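Local coordinates for uncharacterized protein conserved in bacteria (Cupriavidus necator, PDB 5DMH) that catalyses the ATP-dependent phosphorylation of 3-oxo-tetronate to 3-oxo-tetronate 4-phosphate, releasing ADP, at residues S296-W306 / K434-F444; I316-G324 / E359-V369. All blocks are in the same frame, centred on the assembly; numbering follows the deposited sequence. Where two conformers were deposited one is given.

Interaction 1: S296-W306 / K434-F444; sequences SRATNGQVARW and KSGNFGGPDFF. With ADP (adenosine-5'-diphosphate), chain C.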
loop_
_atom_site.group_PDB
_atom_site.type_symbol
_atom_site.label_atom_id
_atom_site.label_comp_id
_atom_site.label_asym_id
_atom_site.label_seq_id
_atom_site.Cartn_x
_atom_site.Cartn_y
_atom_site.Cartn_z
ATOM N N SER A 296 11.628 -8.851 0.470
ATOM C CA SER A 296 12.199 -7.900 1.411
ATOM C C SER A 296 12.911 -8.616 2.532
ATOM O O SER A 296 12.704 -9.808 2.779
ATOM C CB SER A 296 11.100 -7.051 2.007
ATOM O OG SER A 296 10.365 -7.836 2.920
ATOM N N ARG A 297 13.756 -7.883 3.236
ATOM C CA ARG A 297 14.414 -8.399 4.400
ATOM C C ARG A 297 13.424 -8.821 5.459
ATOM O O ARG A 297 13.580 -9.883 6.057
ATOM C CB ARG A 297 15.352 -7.343 4.965
ATOM C CG ARG A 297 16.642 -7.234 4.200
ATOM C CD ARG A 297 17.564 -6.244 4.896
ATOM N NE ARG A 297 18.461 -5.587 3.953
ATOM C CZ ARG A 297 19.233 -4.553 4.256
ATOM N NH1 ARG A 297 19.208 -4.046 5.482
ATOM N NH2 ARG A 297 20.022 -4.017 3.330
ATOM N N ALA A 298 12.396 -8.011 5.669
ATOM C CA ALA A 298 11.364 -8.340 6.649
ATOM C C ALA A 298 10.670 -9.664 6.279
ATOM O O ALA A 298 10.511 -10.555 7.116
ATOM C CB ALA A 298 10.349 -7.238 6.716
ATOM N N THR A 299 10.314 -9.813 5.012
ATOM C CA THR A 299 9.640 -11.028 4.567
ATOM C C THR A 299 10.601 -12.226 4.622
ATOM O O THR A 299 10.178 -13.326 4.999
ATOM C CB THR A 299 9.010 -10.898 3.164
ATOM O OG1 THR A 299 8.112 -9.787 3.134
ATOM C CG2 THR A 299 8.233 -12.124 2.826
ATOM N N ASN A 300 11.877 -12.033 4.272
ATOM C CA ASN A 300 12.864 -13.113 4.433
ATOM C C ASN A 300 12.921 -13.575 5.878
ATOM O O ASN A 300 12.952 -14.799 6.169
ATOM C CB ASN A 300 14.241 -12.739 3.855
ATOM C CG ASN A 300 14.349 -13.035 2.354
ATOM O OD1 ASN A 300 14.670 -14.149 1.948
ATOM N ND2 ASN A 300 14.084 -12.034 1.531
ATOM N N GLY A 301 12.925 -12.614 6.796
ATOM C CA GLY A 301 12.971 -12.926 8.200
ATOM C C GLY A 301 11.722 -13.630 8.695
ATOM O O GLY A 301 11.797 -14.513 9.561
ATOM N N GLN A 302 10.576 -13.279 8.112
ATOM C CA GLN A 302 9.288 -13.903 8.475
ATOM C C GLN A 302 9.195 -15.343 7.999
ATOM O O GLN A 302 8.694 -16.203 8.717
ATOM C CB GLN A 302 8.108 -13.064 7.950
ATOM C CG GLN A 302 7.917 -11.788 8.773
ATOM C CD GLN A 302 7.413 -10.586 8.006
ATOM O OE1 GLN A 302 7.213 -10.616 6.785
ATOM N NE2 GLN A 302 7.270 -9.472 8.731
ATOM N N VAL A 303 9.715 -15.592 6.805
ATOM C CA VAL A 303 9.804 -16.942 6.247
ATOM C C VAL A 303 10.769 -17.798 7.083
ATOM O O VAL A 303 10.477 -18.946 7.442
ATOM C CB VAL A 303 10.264 -16.855 4.778
ATOM C CG1 VAL A 303 10.730 -18.203 4.258
ATOM C CG2 VAL A 303 9.154 -16.245 3.889
ATOM N N ALA A 304 11.916 -17.228 7.435
ATOM C CA ALA A 304 12.908 -17.982 8.224
ATOM C C ALA A 304 12.338 -18.379 9.587
ATOM O O ALA A 304 12.585 -19.477 10.095
ATOM C CB ALA A 304 14.149 -17.170 8.379
ATOM N N ARG A 305 11.592 -17.468 10.197
ATOM C CA ARG A 305 10.989 -17.746 11.495
ATOM C C ARG A 305 10.000 -18.914 11.371
ATOM O O ARG A 305 10.005 -19.836 12.176
ATOM C CB ARG A 305 10.285 -16.496 11.998
ATOM C CG ARG A 305 9.585 -16.649 13.316
ATOM C CD ARG A 305 10.503 -17.178 14.396
ATOM N NE ARG A 305 9.865 -17.089 15.702
ATOM C CZ ARG A 305 10.186 -17.827 16.762
ATOM N NH1 ARG A 305 11.155 -18.736 16.702
ATOM N NH2 ARG A 305 9.521 -17.653 17.893
ATOM N N TRP A 306 9.154 -18.856 10.351
ATOM C CA TRP A 306 8.197 -19.930 10.072
ATOM C C TRP A 306 8.908 -21.272 9.983
ATOM O O TRP A 306 8.483 -22.238 10.615
ATOM C CB TRP A 306 7.448 -19.596 8.771
ATOM C CG TRP A 306 6.347 -20.541 8.390
ATOM C CD1 TRP A 306 6.471 -21.682 7.661
ATOM C CD2 TRP A 306 4.937 -20.403 8.685
ATOM N NE1 TRP A 306 5.240 -22.268 7.487
ATOM C CE2 TRP A 306 4.280 -21.496 8.089
ATOM C CE3 TRP A 306 4.173 -19.455 9.381
ATOM C CZ2 TRP A 306 2.904 -21.689 8.198
ATOM C CZ3 TRP A 306 2.809 -19.651 9.494
ATOM C CH2 TRP A 306 2.186 -20.748 8.883
ATOM N N LYS A 434 0.042 -7.667 3.745
ATOM C CA LYS A 434 1.243 -7.117 4.379
ATOM C C LYS A 434 2.216 -6.514 3.374
ATOM O O LYS A 434 2.861 -7.207 2.605
ATOM C CB LYS A 434 1.952 -8.226 5.159
ATOM C CG LYS A 434 3.166 -7.791 5.979
ATOM C CD LYS A 434 4.130 -8.966 6.125
ATOM C CE LYS A 434 5.113 -8.987 4.973
ATOM N NZ LYS A 434 6.431 -8.474 5.361
ATOM N N SER A 435 2.328 -5.192 3.367
ATOM C CA SER A 435 3.409 -4.568 2.621
ATOM C C SER A 435 4.731 -5.244 2.946
ATOM O O SER A 435 5.008 -5.597 4.096
ATOM C CB SER A 435 3.480 -3.083 2.948
ATOM O OG SER A 435 4.279 -2.418 1.985
ATOM N N GLY A 436 5.558 -5.435 1.928
ATOM C CA GLY A 436 6.748 -6.235 2.071
ATOM C C GLY A 436 7.651 -5.871 3.236
ATOM O O GLY A 436 8.187 -6.753 3.918
ATOM N N ASN A 437 7.829 -4.580 3.477
ATOM C CA ASN A 437 8.719 -4.140 4.528
ATOM C C ASN A 437 8.112 -4.160 5.948
ATOM O O ASN A 437 8.813 -3.856 6.928
ATOM C CB ASN A 437 9.222 -2.720 4.211
ATOM C CG ASN A 437 10.176 -2.680 3.038
ATOM O OD1 ASN A 437 11.042 -3.537 2.885
ATOM N ND2 ASN A 437 10.038 -1.662 2.219
ATOM N N PHE A 438 6.833 -4.488 6.078
ATOM C CA PHE A 438 6.159 -4.333 7.362
ATOM C C PHE A 438 6.070 -5.627 8.160
ATOM O O PHE A 438 6.268 -6.739 7.614
ATOM C CB PHE A 438 4.754 -3.768 7.176
ATOM C CG PHE A 438 4.719 -2.364 6.647
ATOM C CD1 PHE A 438 5.885 -1.598 6.538
ATOM C CD2 PHE A 438 3.509 -1.813 6.232
ATOM C CE1 PHE A 438 5.819 -0.291 6.032
ATOM C CE2 PHE A 438 3.451 -0.517 5.737
ATOM C CZ PHE A 438 4.601 0.232 5.631
ATOM N N GLY A 439 5.766 -5.466 9.449
ATOM C CA GLY A 439 5.594 -6.574 10.360
ATOM C C GLY A 439 6.901 -7.007 11.007
ATOM O O GLY A 439 7.978 -6.848 10.434
ATOM N N GLY A 440 6.779 -7.608 12.179
ATOM C CA GLY A 440 7.908 -8.181 12.882
ATOM C C GLY A 440 8.198 -9.592 12.410
ATOM O O GLY A 440 7.499 -10.124 11.520
ATOM N N PRO A 441 9.242 -10.219 12.975
ATOM C CA PRO A 441 9.614 -11.586 12.584
ATOM C C PRO A 441 8.517 -12.622 12.705
ATOM O O PRO A 441 8.507 -13.585 11.932
ATOM C CB PRO A 441 10.740 -11.936 13.568
ATOM C CG PRO A 441 11.292 -10.626 13.983
ATOM C CD PRO A 441 10.189 -9.644 13.949
ATOM N N ASP A 442 7.614 -12.403 13.655
ATOM C CA ASP A 442 6.565 -13.361 13.959
ATOM C C ASP A 442 5.232 -13.057 13.274
ATOM O O ASP A 442 4.204 -13.635 13.627
ATOM C CB ASP A 442 6.380 -13.431 15.467
ATOM C CG ASP A 442 7.591 -14.045 16.170
ATOM O OD1 ASP A 442 8.156 -15.023 15.638
ATOM O OD2 ASP A 442 7.992 -13.540 17.229
ATOM N N PHE A 443 5.255 -12.169 12.284
ATOM C CA PHE A 443 4.038 -11.643 11.714
ATOM C C PHE A 443 3.086 -12.712 11.130
ATOM O O PHE A 443 1.891 -12.601 11.292
ATOM C CB PHE A 443 4.347 -10.621 10.641
ATOM C CG PHE A 443 3.127 -10.103 9.962
ATOM C CD1 PHE A 443 2.423 -9.047 10.495
ATOM C CD2 PHE A 443 2.661 -10.705 8.783
ATOM C CE1 PHE A 443 1.279 -8.575 9.843
ATOM C CE2 PHE A 443 1.525 -10.264 8.165
ATOM C CZ PHE A 443 0.830 -9.200 8.679
ATOM N N PHE A 444 3.612 -13.738 10.469
ATOM C CA PHE A 444 2.742 -14.682 9.786
ATOM C C PHE A 444 1.799 -15.344 10.805
ATOM O O PHE A 444 0.586 -15.457 10.574
ATOM C CB PHE A 444 3.550 -15.757 9.048
ATOM C CG PHE A 444 4.325 -15.271 7.855
ATOM C CD1 PHE A 444 4.045 -14.059 7.210
ATOM C CD2 PHE A 444 5.332 -16.059 7.344
ATOM C CE1 PHE A 444 4.762 -13.687 6.114
ATOM C CE2 PHE A 444 6.043 -15.678 6.254
ATOM C CZ PHE A 444 5.759 -14.483 5.622
HETATM P PB ADP C . 6.982 -5.684 -1.733
HETATM O O1B ADP C . 5.734 -5.392 -0.907
HETATM O O2B ADP C . 8.096 -6.253 -0.870
HETATM O O3B ADP C . 7.411 -4.523 -2.618
HETATM P PA ADP C . 5.771 -7.053 -4.019
HETATM O O1A ADP C . 4.972 -8.295 -3.981
HETATM O O2A ADP C . 5.152 -5.726 -4.293
HETATM O O3A ADP C . 6.631 -6.992 -2.638
HETATM O "O5'" ADP C . 6.924 -7.149 -5.131
HETATM C "C5'" ADP C . 7.849 -8.227 -5.164
HETATM C "C4'" ADP C . 8.083 -8.627 -6.617
HETATM O "O4'" ADP C . 9.241 -9.441 -6.702
HETATM C "C3'" ADP C . 6.925 -9.447 -7.171
HETATM O "O3'" ADP C . 6.699 -9.152 -8.563
HETATM C "C2'" ADP C . 7.421 -10.848 -6.998
HETATM O "O2'" ADP C . 6.721 -11.780 -7.794
HETATM C "C1'" ADP C . 8.882 -10.666 -7.331
HETATM N N9 ADP C . 9.661 -11.781 -6.803
HETATM C C8 ADP C . 9.514 -12.384 -5.599
HETATM N N7 ADP C . 10.380 -13.399 -5.463
HETATM C C5 ADP C . 11.092 -13.445 -6.614
HETATM C C6 ADP C . 12.155 -14.303 -7.136
HETATM N N6 ADP C . 12.621 -15.283 -6.336
HETATM N N1 ADP C . 12.645 -14.031 -8.362
HETATM C C2 ADP C . 12.172 -13.023 -9.123
HETATM N N3 ADP C . 11.176 -12.195 -8.730
HETATM C C4 ADP C . 10.610 -12.383 -7.500
HETATM O O HOH W 1 12.322 -5.158 4.837
HETATM O O HOH W 2 6.753 -14.993 10.529
#
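Lys434 NZ, at the end of a buried side chain, is gripped by two side chains of helix 297-308 and by carbonyls of its own loop. It gives its shortest bond, 2.7 Å, to Gln302 OE1, in the carbonyl plane and on a lone pair, and a longer one of 3.1 Å to Thr299 OG1, which is also hydrogen-bonded to Ser294 OG. Bonds to Gly436 O and Phe438 O fold the loop round the ammonium group; the lysine chain, bent at its last two torsions (chi3 89°), curls its tip back. The Gln302 amide is fixed in rotation because its other end is used as well: NE2 donates almost straight to Phe438 O at 3.1 Å and to Gly440 O at 2.9 Å, both close to the amide plane. Ser296 OG donates to Gly436 O at 2.6 Å from the face of that carbonyl opposite to Lys434 NZ, and as N-cap it accepts from Thr299 N. The loop follows strand 430-434 in the nucleotide-binding C-terminal domain, and Gly436 N donates to ADP O1B, so the same turn that is pinned to the helix start also holds the beta-phosphate. Gln302 CB lies over one face of the Phe444 ring, a CH-pi contact with CB 3.8 Å from the centroid, while Val303 CG2 meets the ring edge. The Trp306 and Phe444 side chains run at about a right angle, Trp306 CE3 against Phe444 CB. In the conformer given for Asp442, one of two deposited, Arg305 NE forms a salt bridge with Asp442 OD1 at 2.7 Å, in the guanidinium plane although the carboxylate is turned 47° from it. One water joins Ala298 N to Asn437 OD1, another Gln302 O to Pro441 O.

Interaction 2: I316-G324 / E359-V369; sequences IDPLALARG and ELGVERAGHLV. With ADP (adenosine-5'-diphosphate), chain C.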
loop_
_atom_site.group_PDB
_atom_site.type_symbol
_atom_site.label_atom_id
_atom_site.label_comp_id
_atom_site.label_asym_id
_atom_site.label_seq_id
_atom_site.Cartn_x
_atom_site.Cartn_y
_atom_site.Cartn_z
ATOM N N ILE A 316 8.630 -21.783 -4.103
ATOM C CA ILE A 316 8.376 -21.624 -5.531
ATOM C C ILE A 316 9.660 -21.206 -6.248
ATOM O O ILE A 316 10.249 -20.192 -5.893
ATOM C CB ILE A 316 7.418 -20.423 -5.781
ATOM C CG1 ILE A 316 6.077 -20.621 -5.077
ATOM C CG2 ILE A 316 7.246 -20.186 -7.262
ATOM C CD1 ILE A 316 5.547 -21.991 -5.201
ATOM N N ASP A 317 10.065 -21.974 -7.252
ATOM C CA ASP A 317 11.233 -21.648 -8.075
ATOM C C ASP A 317 10.769 -21.005 -9.371
ATOM O O ASP A 317 10.199 -21.681 -10.215
ATOM C CB ASP A 317 11.992 -22.925 -8.408
ATOM C CG ASP A 317 13.230 -22.686 -9.265
ATOM O OD1 ASP A 317 13.477 -21.539 -9.695
ATOM O OD2 ASP A 317 13.958 -23.679 -9.511
ATOM N N PRO A 318 11.034 -19.704 -9.548
ATOM C CA PRO A 318 10.571 -19.024 -10.768
ATOM C C PRO A 318 11.056 -19.718 -12.044
ATOM O O PRO A 318 10.399 -19.680 -13.083
ATOM C CB PRO A 318 11.185 -17.635 -10.645
ATOM C CG PRO A 318 11.366 -17.434 -9.165
ATOM C CD PRO A 318 11.788 -18.794 -8.677
ATOM N N LEU A 319 12.213 -20.356 -11.977
ATOM C CA LEU A 319 12.750 -21.012 -13.170
ATOM C C LEU A 319 11.911 -22.225 -13.551
ATOM O O LEU A 319 11.773 -22.539 -14.734
ATOM C CB LEU A 319 14.215 -21.394 -12.975
ATOM C CG LEU A 319 15.191 -20.269 -12.607
ATOM C CD1 LEU A 319 16.595 -20.853 -12.518
ATOM C CD2 LEU A 319 15.132 -19.167 -13.613
ATOM N N ALA A 320 11.344 -22.902 -12.554
ATOM C CA ALA A 320 10.403 -24.010 -12.798
ATOM C C ALA A 320 9.093 -23.517 -13.410
ATOM O O ALA A 320 8.539 -24.161 -14.315
ATOM C CB ALA A 320 10.124 -24.772 -11.513
ATOM N N LEU A 321 8.606 -22.369 -12.937
ATOM C CA LEU A 321 7.436 -21.728 -13.536
ATOM C C LEU A 321 7.649 -21.436 -15.021
ATOM O O LEU A 321 6.795 -21.754 -15.848
ATOM C CB LEU A 321 7.070 -20.424 -12.787
ATOM C CG LEU A 321 6.574 -20.607 -11.351
ATOM C CD1 LEU A 321 6.404 -19.274 -10.646
ATOM C CD2 LEU A 321 5.270 -21.413 -11.281
ATOM N N ALA A 322 8.799 -20.852 -15.356
ATOM C CA ALA A 322 9.125 -20.520 -16.740
ATOM C C ALA A 322 9.260 -21.766 -17.614
ATOM O O ALA A 322 8.920 -21.708 -18.783
ATOM C CB ALA A 322 10.407 -19.665 -16.806
ATOM N N ARG A 323 9.738 -22.883 -17.058
ATOM C CA ARG A 323 9.803 -24.155 -17.807
ATOM C C ARG A 323 8.429 -24.826 -17.930
ATOM O O ARG A 323 8.287 -25.853 -18.590
ATOM C CB ARG A 323 10.754 -25.153 -17.139
ATOM C CG ARG A 323 12.218 -24.759 -17.131
ATOM C CD ARG A 323 13.090 -25.916 -16.670
ATOM N NE ARG A 323 12.922 -26.236 -15.242
ATOM C CZ ARG A 323 13.665 -25.740 -14.253
ATOM N NH1 ARG A 323 14.638 -24.879 -14.506
ATOM N NH2 ARG A 323 13.432 -26.093 -12.991
ATOM N N GLY A 324 7.437 -24.266 -17.254
ATOM C CA GLY A 324 6.080 -24.761 -17.317
ATOM C C GLY A 324 5.869 -25.996 -16.480
ATOM O O GLY A 324 4.983 -26.797 -16.776
ATOM N N GLU A 359 18.154 -14.484 -16.024
ATOM C CA GLU A 359 17.733 -15.561 -16.914
ATOM C C GLU A 359 16.378 -15.269 -17.576
ATOM O O GLU A 359 16.218 -15.521 -18.763
ATOM C CB GLU A 359 17.682 -16.882 -16.148
ATOM C CG GLU A 359 17.174 -18.059 -16.953
ATOM C CD GLU A 359 18.249 -18.708 -17.810
ATOM O OE1 GLU A 359 19.193 -18.011 -18.244
ATOM O OE2 GLU A 359 18.146 -19.929 -18.050
ATOM N N LEU A 360 15.424 -14.715 -16.821
ATOM C CA LEU A 360 14.034 -14.584 -17.287
ATOM C C LEU A 360 13.593 -13.156 -17.670
ATOM O O LEU A 360 12.621 -12.983 -18.404
ATOM C CB LEU A 360 13.066 -15.112 -16.210
ATOM C CG LEU A 360 13.134 -16.571 -15.703
ATOM C CD1 LEU A 360 12.057 -16.788 -14.645
ATOM C CD2 LEU A 360 12.970 -17.582 -16.830
ATOM N N GLY A 361 14.268 -12.144 -17.122
ATOM C CA GLY A 361 13.822 -10.765 -17.183
ATOM C C GLY A 361 13.088 -10.359 -15.908
ATOM O O GLY A 361 12.460 -11.187 -15.264
ATOM N N VAL A 362 13.155 -9.080 -15.536
ATOM C CA VAL A 362 12.570 -8.616 -14.277
ATOM C C VAL A 362 11.051 -8.741 -14.267
ATOM O O VAL A 362 10.453 -9.332 -13.360
ATOM C CB VAL A 362 13.002 -7.137 -13.999
ATOM C CG1 VAL A 362 12.245 -6.532 -12.847
ATOM C CG2 VAL A 362 14.542 -7.058 -13.781
ATOM N N GLU A 363 10.405 -8.178 -15.288
ATOM C CA GLU A 363 8.942 -8.214 -15.319
ATOM C C GLU A 363 8.402 -9.648 -15.477
ATOM O O GLU A 363 7.467 -10.025 -14.781
ATOM C CB GLU A 363 8.398 -7.335 -16.451
ATOM C CG GLU A 363 6.883 -7.287 -16.462
ATOM C CD GLU A 363 6.336 -6.294 -17.469
ATOM O OE1 GLU A 363 5.893 -5.213 -17.047
ATOM O OE2 GLU A 363 6.345 -6.597 -18.672
ATOM N N ARG A 364 9.002 -10.430 -16.361
ATOM C CA ARG A 364 8.538 -11.801 -16.593
ATOM C C ARG A 364 8.628 -12.647 -15.319
ATOM O O ARG A 364 7.659 -13.318 -14.951
ATOM C CB ARG A 364 9.270 -12.488 -17.742
ATOM C CG ARG A 364 8.491 -13.702 -18.213
ATOM C CD ARG A 364 9.239 -14.642 -19.115
ATOM N NE ARG A 364 8.431 -15.843 -19.314
ATOM C CZ ARG A 364 8.897 -17.005 -19.750
ATOM N NH1 ARG A 364 10.179 -17.151 -20.039
ATOM N NH2 ARG A 364 8.071 -18.026 -19.887
ATOM N N ALA A 365 9.759 -12.585 -14.619
ATOM C CA ALA A 365 9.903 -13.360 -13.386
ATOM C C ALA A 365 8.913 -12.925 -12.336
ATOM O O ALA A 365 8.317 -13.752 -11.654
ATOM C CB ALA A 365 11.324 -13.274 -12.844
ATOM N N GLY A 366 8.739 -11.613 -12.200
ATOM C CA GLY A 366 7.885 -11.076 -11.170
ATOM C C GLY A 366 6.456 -11.510 -11.433
ATOM O O GLY A 366 5.763 -11.920 -10.522
ATOM N N HIS A 367 6.023 -11.428 -12.684
ATOM C CA HIS A 367 4.655 -11.808 -13.024
ATOM C C HIS A 367 4.398 -13.326 -12.928
ATOM O O HIS A 367 3.316 -13.733 -12.475
ATOM C CB HIS A 367 4.237 -11.234 -14.380
ATOM C CG HIS A 367 3.954 -9.759 -14.333
ATOM N ND1 HIS A 367 3.733 -8.999 -15.465
ATOM C CD2 HIS A 367 3.868 -8.906 -13.284
ATOM C CE1 HIS A 367 3.524 -7.742 -15.113
ATOM N NE2 HIS A 367 3.598 -7.657 -13.796
ATOM N N LEU A 368 5.368 -14.162 -13.295
ATOM C CA LEU A 368 5.197 -15.611 -13.107
ATOM C C LEU A 368 4.938 -15.934 -11.639
ATOM O O LEU A 368 4.047 -16.716 -11.295
ATOM C CB LEU A 368 6.419 -16.383 -13.596
ATOM C CG LEU A 368 6.571 -16.478 -15.098
ATOM C CD1 LEU A 368 7.999 -16.852 -15.541
ATOM C CD2 LEU A 368 5.542 -17.480 -15.665
ATOM N N VAL A 369 5.711 -15.323 -10.751
ATOM C CA VAL A 369 5.541 -15.587 -9.334
ATOM C C VAL A 369 4.188 -15.099 -8.810
ATOM O O VAL A 369 3.517 -15.818 -8.078
ATOM C CB VAL A 369 6.683 -14.989 -8.503
ATOM C CG1 VAL A 369 6.358 -15.068 -6.975
ATOM C CG2 VAL A 369 8.023 -15.663 -8.864
HETATM P PB ADP C . 6.982 -5.684 -1.733
HETATM O O1B ADP C . 5.734 -5.392 -0.907
HETATM O O2B ADP C . 8.096 -6.253 -0.870
HETATM O O3B ADP C . 7.411 -4.523 -2.618
HETATM P PA ADP C . 5.771 -7.053 -4.019
HETATM O O1A ADP C . 4.972 -8.295 -3.981
HETATM O O2A ADP C . 5.152 -5.726 -4.293
HETATM O O3A ADP C . 6.631 -6.992 -2.638
HETATM O "O5'" ADP C . 6.924 -7.149 -5.131
HETATM C "C5'" ADP C . 7.849 -8.227 -5.164
HETATM C "C4'" ADP C . 8.083 -8.627 -6.617
HETATM O "O4'" ADP C . 9.241 -9.441 -6.702
HETATM C "C3'" ADP C . 6.925 -9.447 -7.171
HETATM O "O3'" ADP C . 6.699 -9.152 -8.563
HETATM C "C2'" ADP C . 7.421 -10.848 -6.998
HETATM O "O2'" ADP C . 6.721 -11.780 -7.794
HETATM C "C1'" ADP C . 8.882 -10.666 -7.331
HETATM N N9 ADP C . 9.661 -11.781 -6.803
HETATM C C8 ADP C . 9.514 -12.384 -5.599
HETATM N N7 ADP C . 10.380 -13.399 -5.463
HETATM C C5 ADP C . 11.092 -13.445 -6.614
HETATM C C6 ADP C . 12.155 -14.303 -7.136
HETATM N N6 ADP C . 12.621 -15.283 -6.336
HETATM N N1 ADP C . 12.645 -14.031 -8.362
HETATM C C2 ADP C . 12.172 -13.023 -9.123
HETATM N N3 ADP C . 11.176 -12.195 -8.730
HETATM C C4 ADP C . 10.610 -12.383 -7.500
#
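Helix 318-322 and the 362-369 part of helix 362-382 cross at nearly a right angle (91°), their axes 9.4 Å apart at closest approach, with the end of helix 350-360 packing against the short helix. Leu321 and Leu368 meet where the backbones approach: Leu321 CD1 lies against Leu368 O at 3.5 Å and also touches Leu368 CB. The Leu321 branch is directed there by a CG that stands beside the backbone N (chi1 -67°). At the next residue, the methyl of Ala322 meets two leucines, from directions roughly at right angles. Leu360 CD2 presses on Ala322 CB at 3.3 Å, tighter than usual for carbon atoms, and Leu368 CD1 comes to 3.9 Å from the same CB. Leu319 CD2 reaches Leu360 CG, the two side chains running at a slant, and brushes the aliphatic part of Glu359. On the exposed side, the extended Arg364 chain lays one face of its guanidinium over Ala322 CB, a loose contact without a bond. Apolar side chains dominate the contact, and the bonds that shape the short helix are its own: Asp317 OD1 caps Leu319 N at the start, and Gly324, with positive phi, completes a Schellman motif after the last turn. At the other edge Pro318 CG packs on Val369 CG2 at 3.8 Å, and this pair borders the nucleotide. Pro318 CG lies 3.7 Å from ADP N1 of the adenine, Ala365 CB touches C2 of the base, and Gly366 O accepts from ADP O2' at 2.9 Å. The crossed helices thus form part of the adenosine pocket of the nucleotide-binding C-terminal domain of this four-carbon acid sugar kinase, with apolar groups beside the base and a helix carbonyl for the ribose.

Overall arrangement
Both interactions belong to the nucleotide-binding C-terminal domain and meet the same ADP from different ends, interaction 1 at the beta-phosphate and interaction 2 at the adenine and ribose. Their centres are about 22 Å apart and their nearest atoms about 9 Å, so they do not touch. Along the chain the order is 296-306, 316-324, 359-369 and 434-444: both segments of interaction 2 fall between those of interaction 1. Helix 297-308 follows strand 288-292 and leads to strand 313-315, which runs into helix 318-322, while strand 430-434 delivers the phosphate-side loop. Sequence-distant parts of one domain thereby converge on a single nucleotide site.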